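Local coordinates for protein tRNA-splicing ligase RtcB (Thermus thermophilus, PDB 2EPG) that probably joins RNA ends bearing a 2',3'-cyclic phosphate or 3'-phosphate to 5'-hydroxyl ends, using GTP and manganese, at residues F105-G110 with H339-F344; R250-Q255 with A298-F303. All blocks are in the same frame, centred on the assembly; numbering follows the deposited sequence.

In the fold
Along the chain the segments come in the order 105-110, 250-255, 298-303 and 339-344, so the helix pair of contact 2 is enclosed in sequence by the two ends of contact 1. Their centres lie about 9 Å apart, contact 1 nearer the centre of the molecule. Contact 1 joins the loop that runs into strand 110-119 to strand 332-347, its antiparallel partner; contact 2 packs helix 250-265 on helix 288-321. The two meet directly: Asn-108 ND2 lies 2.9 Å from Ala-301 O, a probable hydrogen bond, and Ile-107 packs against Gly-253. The helices thus back a loop that carries a predicted manganese ligand.

Contact 1. Residues F105-G110 with H339-F344; sequences FDINCG and HNNAKF
Asn-340 keeps CG beside its backbone N and anti to its carbonyl carbon (chi1 -68°), which turns the amide toward the loop at Asp-106, while His-339, with CG also beside its backbone N, sends its imidazole off toward His-410. Asn-340 ND2 donates to Asp-106 O at 3.2 Å in a moderately straight bond (151° at the hydrogen), the acceptor lying somewhat out of the amide plane. Cys-109 N reaches the same Asp-106 O at 3.0 Å from the opposite face of the carbonyl, closing the type II turn Asp-106 to Cys-109; one oxygen is therefore gripped by two N-H groups. At the other end of the amide, OD1 accepts from the backbone N of Gly-358, so the group is fixed at both ends. Asn-340 ND2 also rests 3.6 Å from Cys-109 CB. Shortened to an alanine here, the side chain would probably no longer hold Asp-106 O or accept from Gly-358 N, leaving a gap against Cys-109 CB. Backbone bonds join the two segments as well: Asn-108 N gives a bent bond (134°) to Asn-340 O at 2.8 Å, and His-339 N meets Cys-109 O at 2.9 Å, in the carbonyl plane. The loop carries Asp-106, a predicted ligand of one manganese ion whose OD2 accepts from Ser-249 N, and the strand segment carries His-339, predicted for the other; with His-339 and Asn-340 predicted to bind GMP, the arrangement is consistent with the two-manganese, guanylate-binding active site of the RtcB ligases.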
ATOM      1  N   PHE A 105     -10.508  -5.061  -2.349  1.00 38.56           N
ATOM      2  CA  PHE A 105     -10.327  -6.277  -3.112  1.00 39.17           C
ATOM      3  C   PHE A 105      -8.895  -6.629  -3.449  1.00 37.08           C
ATOM      4  O   PHE A 105      -8.508  -7.788  -3.316  1.00 36.86           O
ATOM      5  CB  PHE A 105     -11.236  -6.267  -4.348  1.00 43.81           C
ATOM      6  CG  PHE A 105     -12.651  -6.708  -4.030  1.00 48.79           C
ATOM      7  CD1 PHE A 105     -13.514  -5.870  -3.322  1.00 50.34           C
ATOM      8  CD2 PHE A 105     -13.062  -8.018  -4.294  1.00 50.96           C
ATOM      9  CE1 PHE A 105     -14.764  -6.338  -2.870  1.00 52.96           C
ATOM     10  CE2 PHE A 105     -14.304  -8.494  -3.847  1.00 50.63           C
ATOM     11  CZ  PHE A 105     -15.153  -7.657  -3.133  1.00 51.88           C
ATOM     12  N   ASP A 106      -8.083  -5.657  -3.846  1.00 34.61           N
ATOM     13  CA  ASP A 106      -6.705  -6.003  -4.149  1.00 34.42           C
ATOM     14  C   ASP A 106      -5.851  -5.987  -2.873  1.00 32.64           C
ATOM     15  O   ASP A 106      -5.203  -5.002  -2.547  1.00 32.92           O
ATOM     16  CB  ASP A 106      -6.115  -5.072  -5.198  1.00 35.08           C
ATOM     17  CG  ASP A 106      -4.780  -5.591  -5.740  1.00 38.85           C
ATOM     18  OD1 ASP A 106      -4.264  -5.021  -6.727  1.00 41.14           O
ATOM     19  OD2 ASP A 106      -4.244  -6.566  -5.171  1.00 35.43           O
ATOM     20  N   ILE A 107      -5.885  -7.104  -2.154  1.00 31.57           N
ATOM     21  CA  ILE A 107      -5.148  -7.269  -0.916  1.00 28.91           C
ATOM     22  C   ILE A 107      -3.669  -7.064  -1.130  1.00 29.02           C
ATOM     23  O   ILE A 107      -3.044  -7.683  -1.998  1.00 28.58           O
ATOM     24  CB  ILE A 107      -5.409  -8.654  -0.300  1.00 27.53           C
ATOM     25  CG1 ILE A 107      -6.908  -8.774   0.014  1.00 26.13           C
ATOM     26  CG2 ILE A 107      -4.561  -8.846   0.988  1.00 20.02           C
ATOM     27  CD1 ILE A 107      -7.364 -10.165   0.460  1.00 27.65           C
ATOM     28  N   ASN A 108      -3.123  -6.178  -0.310  1.00 29.30           N
ATOM     29  CA  ASN A 108      -1.721  -5.788  -0.354  1.00 28.59           C
ATOM     30  C   ASN A 108      -1.289  -5.242  -1.690  1.00 28.58           C
ATOM     31  O   ASN A 108      -0.163  -5.473  -2.123  1.00 28.75           O
ATOM     32  CB  ASN A 108      -0.768  -6.907   0.063  1.00 30.28           C
ATOM     33  CG  ASN A 108       0.677  -6.399   0.276  1.00 33.49           C
ATOM     34  OD1 ASN A 108       0.945  -5.184   0.206  1.00 34.19           O
ATOM     35  ND2 ASN A 108       1.605  -7.320   0.536  1.00 27.89           N
ATOM     36  N   CYS A 109      -2.204  -4.555  -2.370  1.00 28.19           N
ATOM     37  CA  CYS A 109      -1.833  -3.860  -3.591  1.00 28.82           C
ATOM     38  C   CYS A 109      -0.871  -2.907  -2.874  1.00 28.44           C
ATOM     39  O   CYS A 109      -1.213  -2.357  -1.811  1.00 26.06           O
ATOM     40  CB  CYS A 109      -3.016  -3.053  -4.150  1.00 30.60           C
ATOM     41  SG  CYS A 109      -2.560  -1.815  -5.416  1.00 41.56           S
ATOM     42  N   GLY A 110       0.327  -2.728  -3.405  1.00 27.68           N
ATOM     43  CA  GLY A 110       1.261  -1.869  -2.711  1.00 27.83           C
ATOM     44  C   GLY A 110       2.337  -1.294  -3.595  1.00 27.06           C
ATOM     45  O   GLY A 110       2.234  -1.341  -4.821  1.00 25.45           O
ATOM     46  N   HIS A 339      -0.740  -0.742   0.575  1.00 32.40           N
ATOM     47  CA  HIS A 339      -1.682   0.373   0.530  1.00 34.13           C
ATOM     48  C   HIS A 339      -3.073  -0.152   0.918  1.00 33.27           C
ATOM     49  O   HIS A 339      -3.977   0.629   1.194  1.00 33.60           O
ATOM     50  CB  HIS A 339      -1.710   1.015  -0.872  1.00 38.31           C
ATOM     51  CG  HIS A 339      -0.571   1.960  -1.125  1.00 45.21           C
ATOM     52  ND1 HIS A 339      -0.702   3.094  -1.902  1.00 48.87           N
ATOM     53  CD2 HIS A 339       0.700   1.975  -0.651  1.00 46.50           C
ATOM     54  CE1 HIS A 339       0.435   3.771  -1.887  1.00 47.84           C
ATOM     55  NE2 HIS A 339       1.301   3.114  -1.134  1.00 47.42           N
ATOM     56  N   ASN A 340      -3.240  -1.481   0.914  1.00 31.50           N
ATOM     57  CA  ASN A 340      -4.501  -2.127   1.319  1.00 30.28           C
ATOM     58  C   ASN A 340      -4.113  -3.306   2.198  1.00 31.04           C
ATOM     59  O   ASN A 340      -3.442  -4.224   1.727  1.00 32.20           O
ATOM     60  CB  ASN A 340      -5.305  -2.688   0.128  1.00 31.34           C
ATOM     61  CG  ASN A 340      -5.856  -1.611  -0.790  1.00 30.78           C
ATOM     62  OD1 ASN A 340      -6.381  -0.599  -0.340  1.00 31.49           O
ATOM     63  ND2 ASN A 340      -5.762  -1.846  -2.087  1.00 33.39           N
ATOM     64  N   ASN A 341      -4.515  -3.292   3.466  1.00 29.79           N
ATOM     65  CA  ASN A 341      -4.180  -4.398   4.344  1.00 30.55           C
ATOM     66  C   ASN A 341      -4.733  -4.226   5.751  1.00 30.04           C
ATOM     67  O   ASN A 341      -5.004  -3.118   6.178  1.00 31.43           O
ATOM     68  CB  ASN A 341      -2.663  -4.528   4.435  1.00 33.50           C
ATOM     69  CG  ASN A 341      -2.200  -5.962   4.361  1.00 38.29           C
ATOM     70  OD1 ASN A 341      -1.002  -6.246   4.445  1.00 41.84           O
ATOM     71  ND2 ASN A 341      -3.145  -6.880   4.202  1.00 39.33           N
ATOM     72  N   ALA A 342      -4.918  -5.333   6.462  1.00 30.15           N
ATOM     73  CA  ALA A 342      -5.361  -5.278   7.851  1.00 29.40           C
ATOM     74  C   ALA A 342      -4.235  -6.000   8.573  1.00 31.71           C
ATOM     75  O   ALA A 342      -3.812  -7.079   8.155  1.00 31.37           O
ATOM     76  CB  ALA A 342      -6.675  -6.010   8.048  1.00 29.92           C
ATOM     77  N   LYS A 343      -3.739  -5.400   9.645  1.00 30.88           N
ATOM     78  CA  LYS A 343      -2.629  -5.986  10.374  1.00 30.49           C
ATOM     79  C   LYS A 343      -2.803  -5.823  11.859  1.00 29.36           C
ATOM     80  O   LYS A 343      -3.378  -4.828  12.318  1.00 26.85           O
ATOM     81  CB  LYS A 343      -1.329  -5.295   9.969  1.00 34.38           C
ATOM     82  CG  LYS A 343      -1.141  -5.201   8.462  1.00 38.28           C
ATOM     83  CD  LYS A 343       0.263  -4.811   8.127  1.00 40.21           C
ATOM     84  CE  LYS A 343       1.251  -5.851   8.614  1.00 37.95           C
ATOM     85  NZ  LYS A 343       2.598  -5.240   8.545  1.00 37.74           N
ATOM     86  N   PHE A 344      -2.311  -6.797  12.613  1.00 26.80           N
ATOM     87  CA  PHE A 344      -2.391  -6.694  14.057  1.00 28.00           C
ATOM     88  C   PHE A 344      -1.199  -5.850  14.488  1.00 28.42           C
ATOM     89  O   PHE A 344      -0.060  -6.156  14.155  1.00 25.52           O
ATOM     90  CB  PHE A 344      -2.336  -8.070  14.720  1.00 27.36           C
ATOM     91  CG  PHE A 344      -3.633  -8.834  14.625  1.00 29.79           C
ATOM     92  CD1 PHE A 344      -3.844  -9.755  13.602  1.00 28.30           C
ATOM     93  CD2 PHE A 344      -4.651  -8.612  15.550  1.00 26.00           C
ATOM     94  CE1 PHE A 344      -5.062 -10.451  13.511  1.00 30.33           C
ATOM     95  CE2 PHE A 344      -5.861  -9.296  15.468  1.00 28.43           C
ATOM     96  CZ  PHE A 344      -6.069 -10.219  14.449  1.00 27.33           C
TER

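Contact 2. Residues R250-Q255 with A298-F303; sequences RGLGHQ and AAAANF
Ala-300 and Phe-303, which meet Leu-252 and Gly-253, stand on a helical turn whose shortest backbone bond runs from Asn-302 N to Ala-298 O at 2.9 Å. Across the interface the contact is apolar, and Leu-252 splits its two methyls between two partners. Leu-252 CD1 sits over one face of the Phe-303 ring, 4.0 Å from the ring centroid and only 13° off the normal, a well-centred CH-pi contact. Leu-252 CD2 turns to the other helix's backbone and touches Ala-300 CA at 3.8 Å and Ala-300 CB at 3.9 Å. The ring is carried out toward the facing helix by a CG anti to the backbone N of Phe-303 (chi1 179°). The edge of the same ring, near its plane, meets the aliphatic base of Arg-250, whose CB lies 4.5 Å from Phe-303 CE2; Arg-250 NE donates to Thr-209 OG1. Beside the leucine, Ala-300 CB rests on Gly-253 CA at 3.9 Å. This glycine-alanine meeting is where the backbones come nearest, with Gly-253 CA and Ala-300 CA 5.1 Å apart. The two segments run nearly antiparallel, at 162°, their axes approaching to 9.1 Å. Around them, Leu-160 of helix 153-162 reaches Leu-252, Ala-299 and Phe-303, making a three-helix cluster with helices 250-265 and 288-321, while on the first of these two His-254 meets the ring of Phe-105 from the loop leading into strand 110-119.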
ATOM      1  N   ARG A 250      -2.811  -9.562  -7.346  1.00 33.25           N
ATOM      2  CA  ARG A 250      -3.408  -9.929  -8.618  1.00 35.61           C
ATOM      3  C   ARG A 250      -4.782 -10.607  -8.480  1.00 37.27           C
ATOM      4  O   ARG A 250      -5.636 -10.140  -7.728  1.00 38.83           O
ATOM      5  CB  ARG A 250      -2.413 -10.812  -9.360  1.00 34.61           C
ATOM      6  CG  ARG A 250      -1.044 -10.155  -9.474  1.00 36.15           C
ATOM      7  CD  ARG A 250      -0.975  -9.072 -10.568  1.00 37.71           C
ATOM      8  NE  ARG A 250      -0.774  -9.660 -11.895  1.00 39.13           N
ATOM      9  CZ  ARG A 250      -1.744  -9.888 -12.779  1.00 41.10           C
ATOM     10  NH1 ARG A 250      -1.456 -10.446 -13.951  1.00 38.00           N
ATOM     11  NH2 ARG A 250      -2.997  -9.527 -12.508  1.00 40.00           N
ATOM     12  N   GLY A 251      -5.017 -11.695  -9.200  1.00 37.12           N
ATOM     13  CA  GLY A 251      -6.325 -12.325  -9.088  1.00 37.58           C
ATOM     14  C   GLY A 251      -6.596 -13.067  -7.789  1.00 37.77           C
ATOM     15  O   GLY A 251      -7.748 -13.232  -7.376  1.00 35.34           O
ATOM     16  N   LEU A 252      -5.524 -13.516  -7.142  1.00 36.79           N
ATOM     17  CA  LEU A 252      -5.627 -14.264  -5.904  1.00 34.65           C
ATOM     18  C   LEU A 252      -6.259 -13.448  -4.769  1.00 35.26           C
ATOM     19  O   LEU A 252      -7.199 -13.909  -4.101  1.00 33.57           O
ATOM     20  CB  LEU A 252      -4.231 -14.759  -5.537  1.00 35.31           C
ATOM     21  CG  LEU A 252      -4.021 -15.899  -4.553  1.00 34.92           C
ATOM     22  CD1 LEU A 252      -2.677 -16.544  -4.840  1.00 32.92           C
ATOM     23  CD2 LEU A 252      -4.093 -15.375  -3.142  1.00 36.44           C
ATOM     24  N   GLY A 253      -5.770 -12.227  -4.567  1.00 33.93           N
ATOM     25  CA  GLY A 253      -6.310 -11.397  -3.506  1.00 31.73           C
ATOM     26  C   GLY A 253      -7.737 -10.965  -3.766  1.00 33.59           C
ATOM     27  O   GLY A 253      -8.568 -10.911  -2.858  1.00 32.71           O
ATOM     28  N   HIS A 254      -8.027 -10.648  -5.017  1.00 32.65           N
ATOM     29  CA  HIS A 254      -9.364 -10.226  -5.391  1.00 36.50           C
ATOM     30  C   HIS A 254     -10.355 -11.358  -5.070  1.00 35.21           C
ATOM     31  O   HIS A 254     -11.406 -11.128  -4.469  1.00 35.24           O
ATOM     32  CB  HIS A 254      -9.392  -9.906  -6.888  1.00 40.90           C
ATOM     33  CG  HIS A 254     -10.648  -9.238  -7.342  1.00 45.66           C
ATOM     34  ND1 HIS A 254     -10.782  -7.867  -7.401  1.00 49.62           N
ATOM     35  CD2 HIS A 254     -11.825  -9.751  -7.776  1.00 48.74           C
ATOM     36  CE1 HIS A 254     -11.986  -7.563  -7.856  1.00 49.99           C
ATOM     37  NE2 HIS A 254     -12.637  -8.689  -8.091  1.00 50.16           N
ATOM     38  N   GLN A 255     -10.005 -12.580  -5.464  1.00 34.37           N
ATOM     39  CA  GLN A 255     -10.870 -13.738  -5.233  1.00 35.16           C
ATOM     40  C   GLN A 255     -11.082 -13.982  -3.746  1.00 34.59           C
ATOM     41  O   GLN A 255     -12.198 -14.227  -3.316  1.00 35.38           O
ATOM     42  CB  GLN A 255     -10.279 -14.995  -5.888  1.00 35.85           C
ATOM     43  CG  GLN A 255     -11.252 -16.177  -5.971  1.00 36.44           C
ATOM     44  CD  GLN A 255     -12.525 -15.816  -6.705  1.00 34.80           C
ATOM     45  OE1 GLN A 255     -12.479 -15.373  -7.842  1.00 38.73           O
ATOM     46  NE2 GLN A 255     -13.666 -15.992  -6.052  1.00 35.07           N
ATOM     47  N   ALA A 298      -3.762 -12.877   4.777  1.00 27.22           N
ATOM     48  CA  ALA A 298      -2.330 -12.849   5.011  1.00 28.18           C
ATOM     49  C   ALA A 298      -1.602 -13.600   3.902  1.00 27.63           C
ATOM     50  O   ALA A 298      -0.516 -13.193   3.482  1.00 28.15           O
ATOM     51  CB  ALA A 298      -2.001 -13.484   6.375  1.00 27.06           C
ATOM     52  N   ALA A 299      -2.193 -14.703   3.446  1.00 26.44           N
ATOM     53  CA  ALA A 299      -1.591 -15.504   2.379  1.00 27.02           C
ATOM     54  C   ALA A 299      -1.586 -14.669   1.097  1.00 24.89           C
ATOM     55  O   ALA A 299      -0.606 -14.643   0.359  1.00 25.52           O
ATOM     56  CB  ALA A 299      -2.388 -16.809   2.171  1.00 26.78           C
ATOM     57  N   ALA A 300      -2.681 -13.965   0.849  1.00 24.36           N
ATOM     58  CA  ALA A 300      -2.758 -13.126  -0.328  1.00 24.00           C
ATOM     59  C   ALA A 300      -1.699 -12.013  -0.217  1.00 25.97           C
ATOM     60  O   ALA A 300      -1.011 -11.695  -1.185  1.00 25.22           O
ATOM     61  CB  ALA A 300      -4.151 -12.526  -0.439  1.00 23.77           C
ATOM     62  N   ALA A 301      -1.568 -11.424   0.970  1.00 23.57           N
ATOM     63  CA  ALA A 301      -0.586 -10.361   1.154  1.00 24.79           C
ATOM     64  C   ALA A 301       0.834 -10.874   0.887  1.00 22.50           C
ATOM     65  O   ALA A 301       1.631 -10.196   0.252  1.00 22.80           O
ATOM     66  CB  ALA A 301      -0.694  -9.782   2.576  1.00 20.33           C
ATOM     67  N   ASN A 302       1.148 -12.068   1.375  1.00 23.26           N
ATOM     68  CA  ASN A 302       2.476 -12.641   1.183  1.00 24.47           C
ATOM     69  C   ASN A 302       2.738 -12.885  -0.290  1.00 24.94           C
ATOM     70  O   ASN A 302       3.875 -12.780  -0.754  1.00 25.67           O
ATOM     71  CB  ASN A 302       2.617 -13.955   1.975  1.00 23.20           C
ATOM     72  CG  ASN A 302       2.623 -13.726   3.476  1.00 25.45           C
ATOM     73  OD1 ASN A 302       2.453 -14.663   4.281  1.00 27.68           O
ATOM     74  ND2 ASN A 302       2.836 -12.476   3.867  1.00 23.21           N
ATOM     75  N   PHE A 303       1.678 -13.206  -1.022  1.00 24.55           N
ATOM     76  CA  PHE A 303       1.793 -13.441  -2.446  1.00 24.49           C
ATOM     77  C   PHE A 303       2.128 -12.113  -3.114  1.00 23.23           C
ATOM     78  O   PHE A 303       3.003 -12.035  -3.988  1.00 21.09           O
ATOM     79  CB  PHE A 303       0.478 -13.995  -3.008  1.00 24.59           C
ATOM     80  CG  PHE A 303       0.516 -14.242  -4.493  1.00 27.01           C
ATOM     81  CD1 PHE A 303       1.311 -15.250  -5.023  1.00 28.21           C
ATOM     82  CD2 PHE A 303      -0.229 -13.457  -5.360  1.00 28.12           C
ATOM     83  CE1 PHE A 303       1.359 -15.472  -6.398  1.00 27.87           C
ATOM     84  CE2 PHE A 303      -0.184 -13.669  -6.734  1.00 29.70           C
ATOM     85  CZ  PHE A 303       0.612 -14.680  -7.252  1.00 28.40           C
TER